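PDB 1D02: type II restriction enzyme MunI from Mycoplasma, which recognises the double-stranded DNA sequence 5'-CAATTG-3' as a homodimer and cleaves it after the first C, yielding fragments with 5'-phosphates. Local coordinates for residues W12-G17 with F31-E36; Y40-K45 with P82-E87; C123-P128 with L146-V151. The protein carries 1 engineered substitution. All blocks are in the same frame, centred on the assembly; numbering follows the deposited sequence.

Contact 1: residues W12-G17 with F31-E36; sequences WQALAG and FNAVFE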
loop_
_atom_site.group_PDB
_atom_site.type_symbol
_atom_site.label_atom_id
_atom_site.label_comp_id
_atom_site.label_asym_id
_atom_site.label_seq_id
_atom_site.Cartn_x
_atom_site.Cartn_y
_atom_site.Cartn_z
ATOM N N TRP D 12 -31.710 -7.561 -9.765
ATOM C CA TRP D 12 -31.282 -7.084 -11.054
ATOM C C TRP D 12 -32.327 -6.186 -11.717
ATOM O O TRP D 12 -31.964 -5.294 -12.482
ATOM C CB TRP D 12 -30.929 -8.277 -11.942
ATOM C CG TRP D 12 -29.767 -9.074 -11.378
ATOM C CD1 TRP D 12 -29.836 -10.246 -10.652
ATOM C CD2 TRP D 12 -28.368 -8.729 -11.447
ATOM N NE1 TRP D 12 -28.571 -10.645 -10.272
ATOM C CE2 TRP D 12 -27.651 -9.741 -10.746
ATOM C CE3 TRP D 12 -27.651 -7.667 -12.026
ATOM C CZ2 TRP D 12 -26.256 -9.721 -10.617
ATOM C CZ3 TRP D 12 -26.258 -7.642 -11.896
ATOM C CH2 TRP D 12 -25.574 -8.669 -11.199
ATOM N N GLN D 13 -33.610 -6.415 -11.430
ATOM C CA GLN D 13 -34.651 -5.581 -12.033
ATOM C C GLN D 13 -34.572 -4.143 -11.519
ATOM O O GLN D 13 -34.792 -3.198 -12.289
ATOM C CB GLN D 13 -36.047 -6.152 -11.758
ATOM C CG GLN D 13 -36.271 -7.546 -12.379
ATOM C CD GLN D 13 -36.127 -8.662 -11.350
ATOM O OE1 GLN D 13 -35.258 -8.597 -10.464
ATOM N NE2 GLN D 13 -36.982 -9.698 -11.462
ATOM N N ALA D 14 -34.255 -3.969 -10.233
ATOM C CA ALA D 14 -34.156 -2.623 -9.675
ATOM C C ALA D 14 -32.974 -1.911 -10.318
ATOM O O ALA D 14 -33.069 -0.727 -10.608
ATOM C CB ALA D 14 -33.974 -2.652 -8.169
ATOM N N LEU D 15 -31.871 -2.629 -10.542
ATOM C CA LEU D 15 -30.703 -2.011 -11.190
ATOM C C LEU D 15 -31.032 -1.632 -12.647
ATOM O O LEU D 15 -30.629 -0.552 -13.144
ATOM C CB LEU D 15 -29.498 -2.964 -11.151
ATOM C CG LEU D 15 -28.235 -2.469 -11.880
ATOM C CD1 LEU D 15 -27.795 -1.117 -11.287
ATOM C CD2 LEU D 15 -27.108 -3.461 -11.742
ATOM N N ALA D 16 -31.764 -2.510 -13.338
ATOM C CA ALA D 16 -32.141 -2.208 -14.720
ATOM C C ALA D 16 -33.032 -0.952 -14.727
ATOM O O ALA D 16 -32.950 -0.126 -15.640
ATOM C CB ALA D 16 -32.863 -3.404 -15.354
ATOM N N GLY D 17 -33.873 -0.799 -13.711
ATOM C CA GLY D 17 -34.716 0.390 -13.634
ATOM C C GLY D 17 -33.864 1.656 -13.488
ATOM O O GLY D 17 -34.143 2.679 -14.114
ATOM N N PHE D 31 -25.310 -0.128 -6.206
ATOM C CA PHE D 31 -25.472 -1.200 -5.234
ATOM C C PHE D 31 -26.735 -1.039 -4.394
ATOM O O PHE D 31 -27.349 -2.043 -4.023
ATOM C CB PHE D 31 -24.229 -1.335 -4.337
ATOM C CG PHE D 31 -23.169 -2.223 -4.930
ATOM C CD1 PHE D 31 -21.963 -1.699 -5.396
ATOM C CD2 PHE D 31 -23.399 -3.598 -5.064
ATOM C CE1 PHE D 31 -21.016 -2.526 -5.975
ATOM C CE2 PHE D 31 -22.445 -4.430 -5.651
ATOM C CZ PHE D 31 -21.253 -3.889 -6.104
ATOM N N ASN D 32 -27.123 0.198 -4.076
ATOM C CA ASN D 32 -28.354 0.393 -3.308
ATOM C C ASN D 32 -29.527 -0.159 -4.111
ATOM O O ASN D 32 -30.427 -0.796 -3.556
ATOM C CB ASN D 32 -28.588 1.880 -3.012
ATOM C CG ASN D 32 -27.721 2.387 -1.885
ATOM O OD1 ASN D 32 -27.380 3.580 -1.819
ATOM N ND2 ASN D 32 -27.391 1.501 -0.959
ATOM N N ALA D 33 -29.527 0.063 -5.417
ATOM C CA ALA D 33 -30.637 -0.455 -6.213
ATOM C C ALA D 33 -30.637 -1.977 -6.257
ATOM O O ALA D 33 -31.666 -2.624 -6.029
ATOM C CB ALA D 33 -30.582 0.100 -7.651
ATOM N N VAL D 34 -29.478 -2.548 -6.554
ATOM C CA VAL D 34 -29.374 -3.994 -6.695
ATOM C C VAL D 34 -29.566 -4.760 -5.380
ATOM O O VAL D 34 -29.843 -5.984 -5.370
ATOM C CB VAL D 34 -28.042 -4.361 -7.431
ATOM C CG1 VAL D 34 -26.880 -4.648 -6.451
ATOM C CG2 VAL D 34 -28.303 -5.544 -8.328
ATOM N N PHE D 35 -29.448 -4.052 -4.268
ATOM C CA PHE D 35 -29.664 -4.694 -2.974
ATOM C C PHE D 35 -31.088 -4.530 -2.448
ATOM O O PHE D 35 -31.419 -5.061 -1.376
ATOM C CB PHE D 35 -28.680 -4.154 -1.923
ATOM C CG PHE D 35 -27.245 -4.594 -2.128
ATOM C CD1 PHE D 35 -26.210 -3.958 -1.415
ATOM C CD2 PHE D 35 -26.919 -5.654 -2.974
ATOM C CE1 PHE D 35 -24.891 -4.378 -1.548
ATOM C CE2 PHE D 35 -25.602 -6.081 -3.111
ATOM C CZ PHE D 35 -24.581 -5.434 -2.389
ATOM N N GLU D 36 -31.943 -3.814 -3.176
ATOM C CA GLU D 36 -33.318 -3.591 -2.697
ATOM C C GLU D 36 -34.064 -4.877 -2.395
ATOM O O GLU D 36 -34.166 -5.756 -3.242
ATOM C CB GLU D 36 -34.146 -2.786 -3.708
ATOM C CG GLU D 36 -33.728 -1.324 -3.787
ATOM C CD GLU D 36 -34.496 -0.552 -4.848
ATOM O OE1 GLU D 36 -33.995 0.511 -5.282
ATOM O OE2 GLU D 36 -35.607 -0.984 -5.252
#

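Contact 2: residues Y40-K45 with P82-E87; sequences YVLYEK and PAFAIE. Engineered in segment 82-87: A83 (natural residue Asp).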
loop_
_atom_site.group_PDB
_atom_site.type_symbol
_atom_site.label_atom_id
_atom_site.label_comp_id
_atom_site.label_asym_id
_atom_site.label_seq_id
_atom_site.Cartn_x
_atom_site.Cartn_y
_atom_site.Cartn_z
ATOM N N TYR D 40 -28.615 -7.987 1.643
ATOM C CA TYR D 40 -27.403 -7.179 1.590
ATOM C C TYR D 40 -27.701 -5.703 1.758
ATOM O O TYR D 40 -28.745 -5.218 1.323
ATOM C CB TYR D 40 -26.649 -7.373 0.265
ATOM C CG TYR D 40 -26.321 -8.813 -0.044
ATOM C CD1 TYR D 40 -27.185 -9.581 -0.811
ATOM C CD2 TYR D 40 -25.178 -9.422 0.483
ATOM C CE1 TYR D 40 -26.931 -10.935 -1.051
ATOM C CE2 TYR D 40 -24.910 -10.795 0.257
ATOM C CZ TYR D 40 -25.803 -11.541 -0.510
ATOM O OH TYR D 40 -25.608 -12.899 -0.684
ATOM N N VAL D 41 -26.785 -4.994 2.402
ATOM C CA VAL D 41 -26.931 -3.562 2.565
ATOM C C VAL D 41 -25.582 -2.932 2.255
ATOM O O VAL D 41 -24.537 -3.514 2.525
ATOM C CB VAL D 41 -27.346 -3.175 3.993
ATOM C CG1 VAL D 41 -28.666 -3.835 4.349
ATOM C CG2 VAL D 41 -26.269 -3.580 4.967
ATOM N N LEU D 42 -25.617 -1.757 1.648
ATOM C CA LEU D 42 -24.394 -1.044 1.307
ATOM C C LEU D 42 -24.254 0.095 2.311
ATOM O O LEU D 42 -25.228 0.805 2.587
ATOM C CB LEU D 42 -24.483 -0.422 -0.091
ATOM C CG LEU D 42 -23.243 0.378 -0.517
ATOM C CD1 LEU D 42 -22.109 -0.527 -0.971
ATOM C CD2 LEU D 42 -23.661 1.343 -1.611
ATOM N N TYR D 43 -23.052 0.277 2.850
ATOM C CA TYR D 43 -22.804 1.379 3.784
ATOM C C TYR D 43 -21.857 2.336 3.066
ATOM O O TYR D 43 -20.914 1.893 2.422
ATOM C CB TYR D 43 -22.089 0.891 5.050
ATOM C CG TYR D 43 -22.859 -0.120 5.874
ATOM C CD1 TYR D 43 -22.262 -1.320 6.283
ATOM C CD2 TYR D 43 -24.171 0.130 6.267
ATOM C CE1 TYR D 43 -22.961 -2.243 7.078
ATOM C CE2 TYR D 43 -24.875 -0.787 7.058
ATOM C CZ TYR D 43 -24.261 -1.963 7.459
ATOM O OH TYR D 43 -24.953 -2.849 8.262
ATOM N N GLU D 44 -22.138 3.629 3.160
ATOM C CA GLU D 44 -21.279 4.672 2.600
ATOM C C GLU D 44 -20.462 5.096 3.842
ATOM O O GLU D 44 -20.999 5.297 4.919
ATOM C CB GLU D 44 -22.178 5.794 2.026
ATOM C CG GLU D 44 -23.065 5.251 0.881
ATOM C CD GLU D 44 -24.313 6.082 0.524
ATOM O OE1 GLU D 44 -24.292 7.326 0.678
ATOM O OE2 GLU D 44 -25.313 5.471 0.053
ATOM N N LYS D 45 -19.146 5.157 3.743
ATOM C CA LYS D 45 -18.346 5.516 4.928
ATOM C C LYS D 45 -18.679 4.775 6.275
ATOM O O LYS D 45 -18.972 5.393 7.309
ATOM C CB LYS D 45 -18.381 7.049 5.140
ATOM C CG LYS D 45 -17.324 7.605 6.090
ATOM C CD LYS D 45 -17.393 9.131 6.156
ATOM C CE LYS D 45 -16.340 9.713 7.090
ATOM N NZ LYS D 45 -16.505 11.186 7.235
ATOM N N PRO D 82 -13.396 3.487 5.359
ATOM C CA PRO D 82 -13.487 2.924 4.010
ATOM C C PRO D 82 -14.507 3.688 3.175
ATOM O O PRO D 82 -15.445 4.264 3.718
ATOM C CB PRO D 82 -13.948 1.494 4.252
ATOM C CG PRO D 82 -13.369 1.162 5.570
ATOM C CD PRO D 82 -13.644 2.443 6.375
ATOM N N ALA D 83 -14.323 3.682 1.858
ATOM C CA ALA D 83 -15.256 4.348 0.945
ATOM C C ALA D 83 -16.640 3.691 1.045
ATOM O O ALA D 83 -17.670 4.364 0.949
ATOM C CB ALA D 83 -14.751 4.244 -0.483
ATOM N N PHE D 84 -16.659 2.375 1.238
ATOM C CA PHE D 84 -17.940 1.663 1.349
ATOM C C PHE D 84 -17.751 0.300 2.001
ATOM O O PHE D 84 -16.629 -0.116 2.276
ATOM C CB PHE D 84 -18.577 1.503 -0.058
ATOM C CG PHE D 84 -17.848 0.540 -0.986
ATOM C CD1 PHE D 84 -18.219 -0.810 -1.066
ATOM C CD2 PHE D 84 -16.801 0.979 -1.799
ATOM C CE1 PHE D 84 -17.562 -1.675 -1.934
ATOM C CE2 PHE D 84 -16.138 0.113 -2.666
ATOM C CZ PHE D 84 -16.524 -1.216 -2.734
ATOM N N ALA D 85 -18.860 -0.355 2.320
ATOM C CA ALA D 85 -18.800 -1.724 2.832
ATOM C C ALA D 85 -20.073 -2.380 2.369
ATOM O O ALA D 85 -21.099 -1.712 2.209
ATOM C CB ALA D 85 -18.738 -1.776 4.374
ATOM N N ILE D 86 -20.001 -3.689 2.160
ATOM C CA ILE D 86 -21.179 -4.458 1.779
ATOM C C ILE D 86 -21.366 -5.505 2.874
ATOM O O ILE D 86 -20.458 -6.304 3.135
ATOM C CB ILE D 86 -20.995 -5.166 0.432
ATOM C CG1 ILE D 86 -20.952 -4.117 -0.672
ATOM C CG2 ILE D 86 -22.154 -6.149 0.193
ATOM C CD1 ILE D 86 -20.600 -4.652 -2.005
ATOM N N GLU D 87 -22.526 -5.480 3.526
ATOM C CA GLU D 87 -22.778 -6.461 4.583
ATOM C C GLU D 87 -23.896 -7.414 4.221
ATOM O O GLU D 87 -24.902 -7.004 3.631
ATOM C CB GLU D 87 -23.178 -5.775 5.906
ATOM C CG GLU D 87 -23.525 -6.795 7.024
ATOM C CD GLU D 87 -23.761 -6.158 8.376
ATOM O OE1 GLU D 87 -23.700 -4.915 8.480
ATOM O OE2 GLU D 87 -24.010 -6.909 9.344
#

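Contact 3: residues C123-P128 with L146-V151; sequences CKLFTP and LPFWVV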
loop_
_atom_site.group_PDB
_atom_site.type_symbol
_atom_site.label_atom_id
_atom_site.label_comp_id
_atom_site.label_asym_id
_atom_site.label_seq_id
_atom_site.Cartn_x
_atom_site.Cartn_y
_atom_site.Cartn_z
ATOM N N CYS D 123 -2.890 0.569 -1.362
ATOM C CA CYS D 123 -2.150 -0.623 -0.942
ATOM C C CYS D 123 -1.978 -0.740 0.570
ATOM O O CYS D 123 -1.456 -1.748 1.046
ATOM C CB CYS D 123 -0.784 -0.703 -1.634
ATOM S SG CYS D 123 -0.912 -0.964 -3.423
ATOM N N LYS D 124 -2.398 0.276 1.324
ATOM C CA LYS D 124 -2.318 0.176 2.780
ATOM C C LYS D 124 -3.130 -1.039 3.247
ATOM O O LYS D 124 -2.865 -1.598 4.317
ATOM C CB LYS D 124 -2.886 1.419 3.447
ATOM C CG LYS D 124 -4.379 1.659 3.195
ATOM C CD LYS D 124 -4.823 3.047 3.683
ATOM C CE LYS D 124 -4.684 3.224 5.202
ATOM N NZ LYS D 124 -5.316 4.528 5.709
ATOM N N LEU D 125 -4.097 -1.451 2.439
ATOM C CA LEU D 125 -4.953 -2.574 2.821
ATOM C C LEU D 125 -4.192 -3.892 2.810
ATOM O O LEU D 125 -4.677 -4.874 3.355
ATOM C CB LEU D 125 -6.166 -2.657 1.894
ATOM C CG LEU D 125 -7.054 -1.411 1.916
ATOM C CD1 LEU D 125 -8.199 -1.574 0.929
ATOM C CD2 LEU D 125 -7.572 -1.174 3.332
ATOM N N PHE D 126 -3.017 -3.909 2.186
ATOM C CA PHE D 126 -2.199 -5.125 2.160
ATOM C C PHE D 126 -1.276 -5.246 3.385
ATOM O O PHE D 126 -0.597 -6.276 3.551
ATOM C CB PHE D 126 -1.328 -5.181 0.897
ATOM C CG PHE D 126 -2.099 -5.412 -0.378
ATOM C CD1 PHE D 126 -2.523 -4.352 -1.164
ATOM C CD2 PHE D 126 -2.334 -6.705 -0.836
ATOM C CE1 PHE D 126 -3.164 -4.578 -2.397
ATOM C CE2 PHE D 126 -2.967 -6.925 -2.047
ATOM C CZ PHE D 126 -3.376 -5.859 -2.828
ATOM N N THR D 127 -1.219 -4.208 4.233
ATOM C CA THR D 127 -0.355 -4.303 5.419
ATOM C C THR D 127 -0.874 -5.415 6.315
ATOM O O THR D 127 -2.086 -5.626 6.424
ATOM C CB THR D 127 -0.325 -2.995 6.248
ATOM O OG1 THR D 127 -1.648 -2.623 6.660
ATOM C CG2 THR D 127 0.306 -1.875 5.406
ATOM N N PRO D 128 0.038 -6.144 6.969
ATOM C CA PRO D 128 -0.435 -7.226 7.836
ATOM C C PRO D 128 -1.382 -6.740 8.922
ATOM O O PRO D 128 -2.331 -7.436 9.292
ATOM C CB PRO D 128 0.861 -7.850 8.369
ATOM C CG PRO D 128 1.917 -6.731 8.191
ATOM C CD PRO D 128 1.507 -6.130 6.862
ATOM N N LEU D 146 -8.798 -11.767 -0.316
ATOM C CA LEU D 146 -8.442 -10.731 0.656
ATOM C C LEU D 146 -9.770 -10.154 1.150
ATOM O O LEU D 146 -10.776 -10.210 0.443
ATOM C CB LEU D 146 -7.580 -9.649 0.005
ATOM C CG LEU D 146 -6.292 -10.236 -0.601
ATOM C CD1 LEU D 146 -5.405 -9.099 -1.125
ATOM C CD2 LEU D 146 -5.532 -11.056 0.451
ATOM N N PRO D 147 -9.786 -9.559 2.349
ATOM C CA PRO D 147 -11.000 -8.990 2.950
ATOM C C PRO D 147 -11.470 -7.633 2.457
ATOM O O PRO D 147 -12.356 -7.038 3.063
ATOM C CB PRO D 147 -10.650 -8.960 4.433
ATOM C CG PRO D 147 -9.160 -8.624 4.395
ATOM C CD PRO D 147 -8.644 -9.505 3.283
ATOM N N PHE D 148 -10.869 -7.137 1.380
ATOM C CA PHE D 148 -11.249 -5.827 0.858
ATOM C C PHE D 148 -11.417 -5.886 -0.645
ATOM O O PHE D 148 -10.994 -6.849 -1.295
ATOM C CB PHE D 148 -10.174 -4.787 1.213
ATOM C CG PHE D 148 -8.814 -5.102 0.631
ATOM C CD1 PHE D 148 -8.482 -4.682 -0.658
ATOM C CD2 PHE D 148 -7.872 -5.814 1.369
ATOM C CE1 PHE D 148 -7.224 -4.966 -1.205
ATOM C CE2 PHE D 148 -6.615 -6.103 0.839
ATOM C CZ PHE D 148 -6.276 -5.685 -0.447
ATOM N N TRP D 149 -12.041 -4.849 -1.193
ATOM C CA TRP D 149 -12.264 -4.770 -2.630
ATOM C C TRP D 149 -12.011 -3.334 -3.050
ATOM O O TRP D 149 -12.674 -2.419 -2.563
ATOM C CB TRP D 149 -13.709 -5.173 -2.939
ATOM C CG TRP D 149 -14.063 -5.161 -4.399
ATOM C CD1 TRP D 149 -13.235 -5.430 -5.450
ATOM C CD2 TRP D 149 -15.368 -4.961 -4.950
ATOM N NE1 TRP D 149 -13.950 -5.412 -6.634
ATOM C CE2 TRP D 149 -15.262 -5.127 -6.351
ATOM C CE3 TRP D 149 -16.624 -4.665 -4.396
ATOM C CZ2 TRP D 149 -16.363 -5.007 -7.215
ATOM C CZ3 TRP D 149 -17.725 -4.544 -5.255
ATOM C CH2 TRP D 149 -17.580 -4.715 -6.648
ATOM N N VAL D 150 -11.047 -3.144 -3.950
ATOM C CA VAL D 150 -10.707 -1.805 -4.423
ATOM C C VAL D 150 -11.293 -1.641 -5.830
ATOM O O VAL D 150 -11.023 -2.443 -6.725
ATOM C CB VAL D 150 -9.168 -1.589 -4.477
ATOM C CG1 VAL D 150 -8.856 -0.216 -5.060
ATOM C CG2 VAL D 150 -8.543 -1.699 -3.055
ATOM N N VAL D 151 -12.147 -0.634 -5.987
ATOM C CA VAL D 151 -12.738 -0.339 -7.293
ATOM C C VAL D 151 -12.039 0.889 -7.866
ATOM O O VAL D 151 -12.022 1.956 -7.225
ATOM C CB VAL D 151 -14.246 -0.065 -7.170
ATOM C CG1 VAL D 151 -14.816 0.325 -8.536
ATOM C CG2 VAL D 151 -14.952 -1.329 -6.626
#

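Contact 1: residues W12-G17 with F31-E36
V34 overlaps L15 flank to flank, the two side chains running in the same direction between helices 12-21 and 27-34. The CG2 methyl of V34 does most of the touching: it lies 4.0 Å from L15 CB, and the same methyl sits over one face of the W12 indole, 4.3 Å from W12 CE3. With its CG anti to the backbone N (chi1 176°), L15 runs alongside the valine, and its CD2 closes on V34 CG2. A second layer is built from small residues. A14 turns its CB toward the other helix, where A14 CB meets A33 O at 3.1 Å, a tight fit. The methyls are less close, A14 CB lying 4.4 Å from A33 CB. The extended, exposed side chain of E36 brings its OE2 to 3.7 Å from A14 CB. No hydrogen bond joins the two segments directly, but N11, just ahead of W12, bonds to the backbone of V34 and E36. W12 also packs on V190, Q191 and N194 of helix 186-197. With L15 and V34 where the backbones come nearest, this is a pair of consecutive short helices packed crosswise beside the PD-(D/E)XK nuclease core.

Contact 2: residues Y40-K45 with P82-E87
Y43 and E87 cross at a slant, ring and carboxylate planes 62° apart, on one face of the antiparallel strand pair 40-44 and 84-87; strand 40-44 is outermost in this chain's share of the mixed sheet of a PD-(D/E)XK nuclease. The strand directions differ by 163°, and V41 with E87 and Y43 with A85 are the hydrogen-bonded pairs. On the face carrying these residues, V41 lies alongside E87, its CG2 3.9 Å from E87 CB, and A85 CB meets the edge of the Y43 ring. The opposite face holds L42, E44, F84 and I86. Here chi1 of L42 (179°) carries CG out anti to the backbone N, and L42 CD1 then lies 3.8 Å from I86 CG1 and 3.9 Å from F84 CD1. Helix 27-34 covers this side through N32 and L27. Beyond the last bridge, K45 N gives a long 3.3 Å hydrogen bond to O of the engineered A83 (aspartate in nature), from above the carbonyl plane. E87 stretches out fully, its OE2 weakly bonded to H92. Its OE1 lies at the edge of the Y43 ring, in plane, hydrogen-bonded to Y43 OH; the modelled 2.4 Å between Y43 OH and E87 OE1 is doubtfully short.

Contact 3: residues C123-P128 with L146-V151
L125 and F148 form the tight part of this buried contact, between the 3-10 turn ahead of helix 128-138 and the start of strand 148-153. L125 CB stands almost on the normal of the F148 ring, 3.6 Å from its centroid, in a CH-pi contact, and L125 CD1 reaches 3.5 Å from F148 CD1. A chi1 of 61° sets the F148 ring beneath L125 CB with CZ pointed at F126. There the F148 edge meets the F126 face in a T-shaped stack, planes at 82°, and CZ is over the centre of the F126 ring. L146 CD1 approaches F126 obliquely, 3.4 Å from F126 CE2, and Y170 of helix 160-170 makes a further edge-to-face pair with F126. V150 is the looser fringe, touching L125 CD1 through CG2 at 4.0 Å. Away from strand 148-153, polar groups take over: K124 packs on a DNA phosphate and forms a salt bridge with E120 of the second subunit, while T127 OG1 bonds to K124 O and caps L130 N. With no hydrogen bond between them, the segments are joined chiefly by apolar and aromatic contacts, so the join depends on shape and burial, whereas K124 serves the phosphate and the second subunit.

Overall arrangement
From the N terminus, contact 1 closes first, setting helix 27-34 across helix 12-21 after a short connection. The chain then enters strand 40-44, and contact 2 closes a longer loop when strand 84-88 pairs beside it. Contact 3 comes last, bringing strand 148-153 against the turn that leads into helix 128-138. The three follow in series, neither nested nor crossed. Contacts 2 and 3 reach the same mixed sheet, with strand 93-101 between their strands. F35 of contact 1 packs on Y40 and I86, F31 touches W149, and F84 also meets W149, so the N-terminal helices, the sheet and the turn near the dimer interface are joined.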